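Local coordinates for protein AA10A (Thermobifida fusca, PDB 5UIZ) that binds copper and, as a lytic polysaccharide monooxygenase of family AA10, probably cleaves cellulose chains by oxidation, at residues Q163-D168 / R197-T202; T202-S207 / Y213-D218. All blocks are in the same frame, centred on the assembly; numbering follows the deposited sequence.

Contact 1 of 2, residues Q163-D168 / R197-T202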
loop_
_atom_site.group_PDB
_atom_site.type_symbol
_atom_site.label_atom_id
_atom_site.label_comp_id
_atom_site.label_asym_id
_atom_site.label_seq_id
_atom_site.Cartn_x
_atom_site.Cartn_y
_atom_site.Cartn_z
ATOM N N GLN A 163 6.919 -3.986 -14.230
ATOM C CA GLN A 163 6.227 -5.255 -13.982
ATOM C C GLN A 163 5.133 -4.998 -13.005
ATOM O O GLN A 163 5.345 -4.339 -12.001
ATOM C CB GLN A 163 7.120 -6.305 -13.289
ATOM C CG GLN A 163 8.314 -6.818 -14.072
ATOM C CD GLN A 163 9.047 -7.874 -13.248
ATOM O OE1 GLN A 163 10.105 -7.613 -12.617
ATOM N NE2 GLN A 163 8.449 -9.079 -13.214
ATOM N N PRO A 164 3.966 -5.536 -13.289
ATOM C CA PRO A 164 2.884 -5.460 -12.328
ATOM C C PRO A 164 3.123 -6.306 -11.092
ATOM O O PRO A 164 3.800 -7.317 -11.138
ATOM C CB PRO A 164 1.680 -5.988 -13.117
ATOM C CG PRO A 164 2.235 -6.839 -14.190
ATOM C CD PRO A 164 3.599 -6.315 -14.488
ATOM N N LEU A 165 2.513 -5.893 -9.997
ATOM C CA LEU A 165 2.630 -6.595 -8.766
ATOM C C LEU A 165 1.800 -7.865 -8.784
ATOM O O LEU A 165 0.626 -7.806 -9.055
ATOM C CB LEU A 165 2.235 -5.680 -7.613
ATOM C CG LEU A 165 2.542 -6.303 -6.233
ATOM C CD1 LEU A 165 4.038 -6.471 -6.040
ATOM C CD2 LEU A 165 1.958 -5.444 -5.095
ATOM N N THR A 166 2.414 -9.009 -8.448
ATOM C CA THR A 166 1.722 -10.273 -8.427
ATOM C C THR A 166 2.044 -10.989 -7.119
ATOM O O THR A 166 3.050 -10.669 -6.426
ATOM C CB THR A 166 2.188 -11.214 -9.555
ATOM O OG1 THR A 166 3.549 -11.591 -9.320
ATOM C CG2 THR A 166 2.100 -10.588 -10.929
ATOM N N TRP A 167 1.209 -11.974 -6.809
ATOM C CA TRP A 167 1.430 -12.785 -5.631
ATOM C C TRP A 167 2.713 -13.549 -5.739
ATOM O O TRP A 167 3.423 -13.567 -4.778
ATOM C CB TRP A 167 0.288 -13.750 -5.357
ATOM C CG TRP A 167 -0.900 -13.049 -4.955
ATOM C CD1 TRP A 167 -1.986 -12.702 -5.749
ATOM C CD2 TRP A 167 -1.162 -12.530 -3.671
ATOM N NE1 TRP A 167 -2.909 -12.030 -4.995
ATOM C CE2 TRP A 167 -2.422 -11.885 -3.725
ATOM C CE3 TRP A 167 -0.458 -12.532 -2.471
ATOM C CZ2 TRP A 167 -2.998 -11.293 -2.610
ATOM C CZ3 TRP A 167 -1.025 -11.950 -1.383
ATOM C CH2 TRP A 167 -2.282 -11.338 -1.448
ATOM N N ASP A 168 2.998 -14.147 -6.905
ATOM C CA ASP A 168 4.309 -14.767 -7.185
ATOM C C ASP A 168 5.476 -13.866 -6.837
ATOM O O ASP A 168 6.459 -14.309 -6.238
ATOM C CB ASP A 168 4.407 -15.241 -8.646
ATOM C CG ASP A 168 5.695 -16.013 -8.936
ATOM O OD1 ASP A 168 5.909 -17.074 -8.303
ATOM O OD2 ASP A 168 6.489 -15.554 -9.803
ATOM N N ARG A 197 15.028 -0.830 -5.294
ATOM C CA ARG A 197 13.593 -0.507 -5.408
ATOM C C ARG A 197 12.726 -1.767 -5.241
ATOM O O ARG A 197 12.928 -2.792 -5.913
ATOM C CB ARG A 197 13.290 0.150 -6.742
ATOM C CG ARG A 197 11.796 0.320 -7.023
ATOM C CD ARG A 197 11.547 0.828 -8.459
ATOM N NE ARG A 197 11.737 2.270 -8.585
ATOM C CZ ARG A 197 10.866 3.173 -8.197
ATOM N NH1 ARG A 197 9.714 2.833 -7.610
ATOM N NH2 ARG A 197 11.130 4.456 -8.407
ATOM N N HIS A 198 11.757 -1.666 -4.338
ATOM C CA HIS A 198 10.856 -2.740 -4.061
ATOM C C HIS A 198 9.477 -2.217 -3.705
ATOM O O HIS A 198 9.238 -0.995 -3.566
ATOM C CB HIS A 198 11.430 -3.565 -2.917
ATOM C CG HIS A 198 12.462 -4.527 -3.359
ATOM N ND1 HIS A 198 12.140 -5.704 -3.985
ATOM C CD2 HIS A 198 13.817 -4.479 -3.313
ATOM C CE1 HIS A 198 13.255 -6.335 -4.316
ATOM N NE2 HIS A 198 14.286 -5.610 -3.935
ATOM N N VAL A 199 8.579 -3.156 -3.530
ATOM C CA VAL A 199 7.247 -2.873 -2.991
ATOM C C VAL A 199 6.967 -3.635 -1.710
ATOM O O VAL A 199 7.217 -4.816 -1.629
ATOM C CB VAL A 199 6.189 -3.221 -4.017
ATOM C CG1 VAL A 199 4.792 -2.855 -3.532
ATOM C CG2 VAL A 199 6.468 -2.454 -5.272
ATOM N N VAL A 200 6.518 -2.922 -0.708
ATOM C CA VAL A 200 6.082 -3.524 0.519
ATOM C C VAL A 200 4.541 -3.556 0.401
ATOM O O VAL A 200 3.892 -2.536 0.135
ATOM C CB VAL A 200 6.473 -2.683 1.702
ATOM C CG1 VAL A 200 5.905 -3.290 2.988
ATOM C CG2 VAL A 200 7.975 -2.500 1.764
ATOM N N PHE A 201 3.985 -4.750 0.520
ATOM C CA PHE A 201 2.532 -4.934 0.532
ATOM C C PHE A 201 1.993 -5.374 1.901
ATOM O O PHE A 201 2.287 -6.476 2.370
ATOM C CB PHE A 201 2.169 -5.901 -0.582
ATOM C CG PHE A 201 0.716 -6.078 -0.774
ATOM C CD1 PHE A 201 -0.056 -5.027 -1.121
ATOM C CD2 PHE A 201 0.116 -7.336 -0.612
ATOM C CE1 PHE A 201 -1.434 -5.164 -1.311
ATOM C CE2 PHE A 201 -1.240 -7.474 -0.785
ATOM C CZ PHE A 201 -2.021 -6.389 -1.153
ATOM N N THR A 202 1.246 -4.501 2.544
ATOM C CA THR A 202 0.726 -4.712 3.895
ATOM C C THR A 202 -0.802 -4.991 3.857
ATOM O O THR A 202 -1.585 -4.236 3.248
ATOM C CB THR A 202 1.008 -3.486 4.785
ATOM O OG1 THR A 202 2.404 -3.261 4.845
ATOM C CG2 THR A 202 0.521 -3.690 6.191
#

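Contact 2 of 2, residues T202-S207 / Y213-D218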
loop_
_atom_site.group_PDB
_atom_site.type_symbol
_atom_site.label_atom_id
_atom_site.label_comp_id
_atom_site.label_asym_id
_atom_site.label_seq_id
_atom_site.Cartn_x
_atom_site.Cartn_y
_atom_site.Cartn_z
ATOM N N THR A 202 1.246 -4.501 2.544
ATOM C CA THR A 202 0.726 -4.712 3.895
ATOM C C THR A 202 -0.802 -4.991 3.857
ATOM O O THR A 202 -1.585 -4.236 3.248
ATOM C CB THR A 202 1.008 -3.486 4.785
ATOM O OG1 THR A 202 2.404 -3.261 4.845
ATOM C CG2 THR A 202 0.521 -3.690 6.191
ATOM N N ILE A 203 -1.165 -6.119 4.451
ATOM C CA ILE A 203 -2.524 -6.531 4.664
ATOM C C ILE A 203 -2.902 -6.322 6.133
ATOM O O ILE A 203 -2.357 -6.932 7.069
ATOM C CB ILE A 203 -2.763 -8.012 4.325
ATOM C CG1 ILE A 203 -2.262 -8.350 2.916
ATOM C CG2 ILE A 203 -4.262 -8.324 4.379
ATOM C CD1 ILE A 203 -2.452 -9.831 2.588
ATOM N N TRP A 204 -3.883 -5.461 6.316
ATOM C CA TRP A 204 -4.329 -5.111 7.627
ATOM C C TRP A 204 -5.751 -5.563 7.721
ATOM O O TRP A 204 -6.596 -5.126 6.969
ATOM C CB TRP A 204 -4.141 -3.593 7.872
ATOM C CG TRP A 204 -4.987 -3.058 8.966
ATOM C CD1 TRP A 204 -5.277 -3.663 10.153
ATOM C CD2 TRP A 204 -5.659 -1.813 8.973
ATOM N NE1 TRP A 204 -6.079 -2.855 10.899
ATOM C CE2 TRP A 204 -6.326 -1.709 10.207
ATOM C CE3 TRP A 204 -5.724 -0.749 8.070
ATOM C CZ2 TRP A 204 -7.118 -0.610 10.553
ATOM C CZ3 TRP A 204 -6.513 0.368 8.397
ATOM C CH2 TRP A 204 -7.213 0.420 9.627
ATOM N N LYS A 205 -5.989 -6.487 8.651
ATOM C CA LYS A 205 -7.298 -7.042 8.918
ATOM C C LYS A 205 -7.831 -6.350 10.182
ATOM O O LYS A 205 -7.275 -6.534 11.280
ATOM C CB LYS A 205 -7.180 -8.558 9.182
ATOM C CG LYS A 205 -8.441 -9.189 9.733
ATOM C CD LYS A 205 -9.579 -9.064 8.725
ATOM C CE LYS A 205 -10.791 -9.917 9.102
ATOM N NZ LYS A 205 -11.430 -9.461 10.354
ATOM N N ALA A 206 -8.858 -5.534 9.999
ATOM C CA ALA A 206 -9.498 -4.807 11.082
ATOM C C ALA A 206 -10.243 -5.773 11.946
ATOM O O ALA A 206 -10.623 -6.843 11.467
ATOM C CB ALA A 206 -10.453 -3.753 10.540
ATOM N N SER A 207 -10.424 -5.403 13.218
ATOM C CA SER A 207 -11.063 -6.247 14.216
ATOM C C SER A 207 -12.573 -6.055 14.351
ATOM O O SER A 207 -13.226 -6.898 14.947
ATOM C CB SER A 207 -10.404 -6.089 15.586
ATOM O OG SER A 207 -9.033 -6.438 15.501
ATOM N N TYR A 213 -7.763 -4.066 4.733
ATOM C CA TYR A 213 -7.032 -3.046 4.005
ATOM C C TYR A 213 -5.826 -3.594 3.302
ATOM O O TYR A 213 -5.075 -4.469 3.855
ATOM C CB TYR A 213 -6.604 -1.963 4.981
ATOM C CG TYR A 213 -7.795 -1.244 5.557
ATOM C CD1 TYR A 213 -8.559 -1.819 6.552
ATOM C CD2 TYR A 213 -8.158 0.021 5.100
ATOM C CE1 TYR A 213 -9.669 -1.165 7.076
ATOM C CE2 TYR A 213 -9.263 0.683 5.618
ATOM C CZ TYR A 213 -10.024 0.072 6.596
ATOM O OH TYR A 213 -11.110 0.720 7.121
ATOM N N TYR A 214 -5.604 -3.054 2.106
ATOM C CA TYR A 214 -4.556 -3.490 1.194
ATOM C C TYR A 214 -3.660 -2.309 0.829
ATOM O O TYR A 214 -4.059 -1.400 0.121
ATOM C CB TYR A 214 -5.161 -4.148 -0.044
ATOM C CG TYR A 214 -5.894 -5.427 0.306
ATOM C CD1 TYR A 214 -5.203 -6.558 0.698
ATOM C CD2 TYR A 214 -7.272 -5.483 0.281
ATOM C CE1 TYR A 214 -5.898 -7.723 1.031
ATOM C CE2 TYR A 214 -7.967 -6.603 0.677
ATOM C CZ TYR A 214 -7.299 -7.718 1.025
ATOM O OH TYR A 214 -7.996 -8.869 1.349
ATOM N N LEU A 215 -2.439 -2.353 1.319
ATOM C CA LEU A 215 -1.582 -1.175 1.417
ATOM C C LEU A 215 -0.259 -1.394 0.753
ATOM O O LEU A 215 0.591 -2.072 1.309
ATOM C CB LEU A 215 -1.380 -0.831 2.902
ATOM C CG LEU A 215 -2.741 -0.695 3.626
ATOM C CD1 LEU A 215 -2.644 -0.682 5.140
ATOM C CD2 LEU A 215 -3.553 0.491 3.084
ATOM N N CYS A 216 -0.104 -0.880 -0.475
ATOM C CA CYS A 216 1.173 -0.921 -1.194
ATOM C C CYS A 216 2.024 0.328 -0.905
ATOM O O CYS A 216 1.539 1.473 -1.022
ATOM C CB CYS A 216 1.000 -1.006 -2.721
ATOM S SG CYS A 216 0.426 -2.604 -3.345
ATOM N N SER A 217 3.290 0.078 -0.593
ATOM C CA SER A 217 4.291 1.111 -0.329
ATOM C C SER A 217 5.552 0.872 -1.130
ATOM O O SER A 217 6.159 -0.211 -1.042
ATOM C CB SER A 217 4.670 1.160 1.107
ATOM O OG SER A 217 3.537 1.402 1.928
ATOM N N ASP A 218 5.957 1.872 -1.900
ATOM C CA ASP A 218 7.215 1.778 -2.630
ATOM C C ASP A 218 8.389 2.147 -1.754
ATOM O O ASP A 218 8.336 3.155 -1.025
ATOM C CB ASP A 218 7.196 2.590 -3.896
ATOM C CG ASP A 218 6.119 2.144 -4.800
ATOM O OD1 ASP A 218 6.316 1.129 -5.555
ATOM O OD2 ASP A 218 5.041 2.790 -4.691
HETATM O O HOH W 1 2.738 -1.176 3.014
#

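Contact 1 of 2, residues Q163-D168 / R197-T202
L165 is the bump of this contact, and V199 and F201 form the hollow that receives it. Its CD2 methyl meets V199 CG1 at 4.1 Å, the two side chains reaching toward each other tip to tip, and it lies 4.5 Å from F201 CD1. L165 therefore rests between a small branched side chain and a broad ring. With CG anti to the backbone N (chi1 -171°), the leucine sends its forked end down onto the strand. Valine suits the shallow side of this hollow because its branch lies close to the backbone, while the longer F201 rises as a wall beside the methyl.

The second bump is F201 itself, whose far edge pushes toward the indole of W167. CE2 of F201 comes within 4.1 Å of W167 CH2, and the six-membered ring of W167 and the F201 ring form an offset edge-to-face pair with planes at 83° and centroids 6.0 Å apart. F201 has CG anti to its own N (chi1 -174°), which carries the ring up from the strand to meet W167. W167 NE1 bonds L100 O, which fixes the polar edge of the indole while its hydrocarbon end packs, and D102 OD1 accepts from the W167 backbone N; both partners lie in another part of the chain.

Between V199 and F201, V200 turns to the other side by ordinary strand alternation, against F134 and I136 of the facing sheet and beside V151 of the neighbouring strand. Strand 198-206 thus has the loop between strands 146-154 and 170-175 laid over one face, through L165 and W167, and strand 133-140 of the second sheet packed on the other, as expected of the immunoglobulin-like beta-sandwich core of LPMOs.

Contact 2 of 2, residues T202-S207 / Y213-D218
W204 and Y213 run alongside each other on one face of the hairpin, their rings in an offset stack with centroids 4.1 Å apart and planes 20° from parallel. W204 has CG anti to its backbone N (chi1 159°) and Y213 has CG beside its own (chi1 -65°), which brings the rings into overlap: the broad indole puts CZ3 over the centre of the tyrosine ring, and W204 CE3 is 3.3 Å from Y213 CG. L215 CD1 meets the edge of the indole. On the other face, I203 CG2 packs 3.8 Å from Y214 CE1.

Around these side chains, T202–L215 and W204–Y213 are hydrogen-bonded antiparallel pairs, each closed by two backbone bonds. At one margin a water joins T202 OG1, L215 O and S217 OG. At the other, tyrosine adds to its stacking face a hydroxyl that bonds Q211 OE1 and H37 N. With a phenylalanine here, H37 N and Q211 OE1 would probably lose their shared hydroxyl partner.

The chemistry implies that the hairpin sets a tryptophan-backed tyrosine beside the copper, which H37 and H144 bind as in the histidine brace of LPMOs; the nearest Y213 side-chain atom is about 3 Å from the metal.

In the fold
Both contacts are buried and draw on strand 198-206, sharing T202, but contact 2 lies deeper, its centre about 6 Å from the centre of the chain, against about 10 Å for that of contact 1. Contact 1 fastens a loop to the strand by apolar side chains alone, away from the metal. Contact 2 is a hairpin pairing in which backbone bonds and a stack combine, and it runs up to the copper site. The two meet along one seam, where V200 N and S217 O make a probable hydrogen bond of 2.8 Å; close by, the disulfide of C216 to C106 ties the hairpin to a neighbouring loop. One strand thus carries the loop at its start and the copper-side aromatics toward its end.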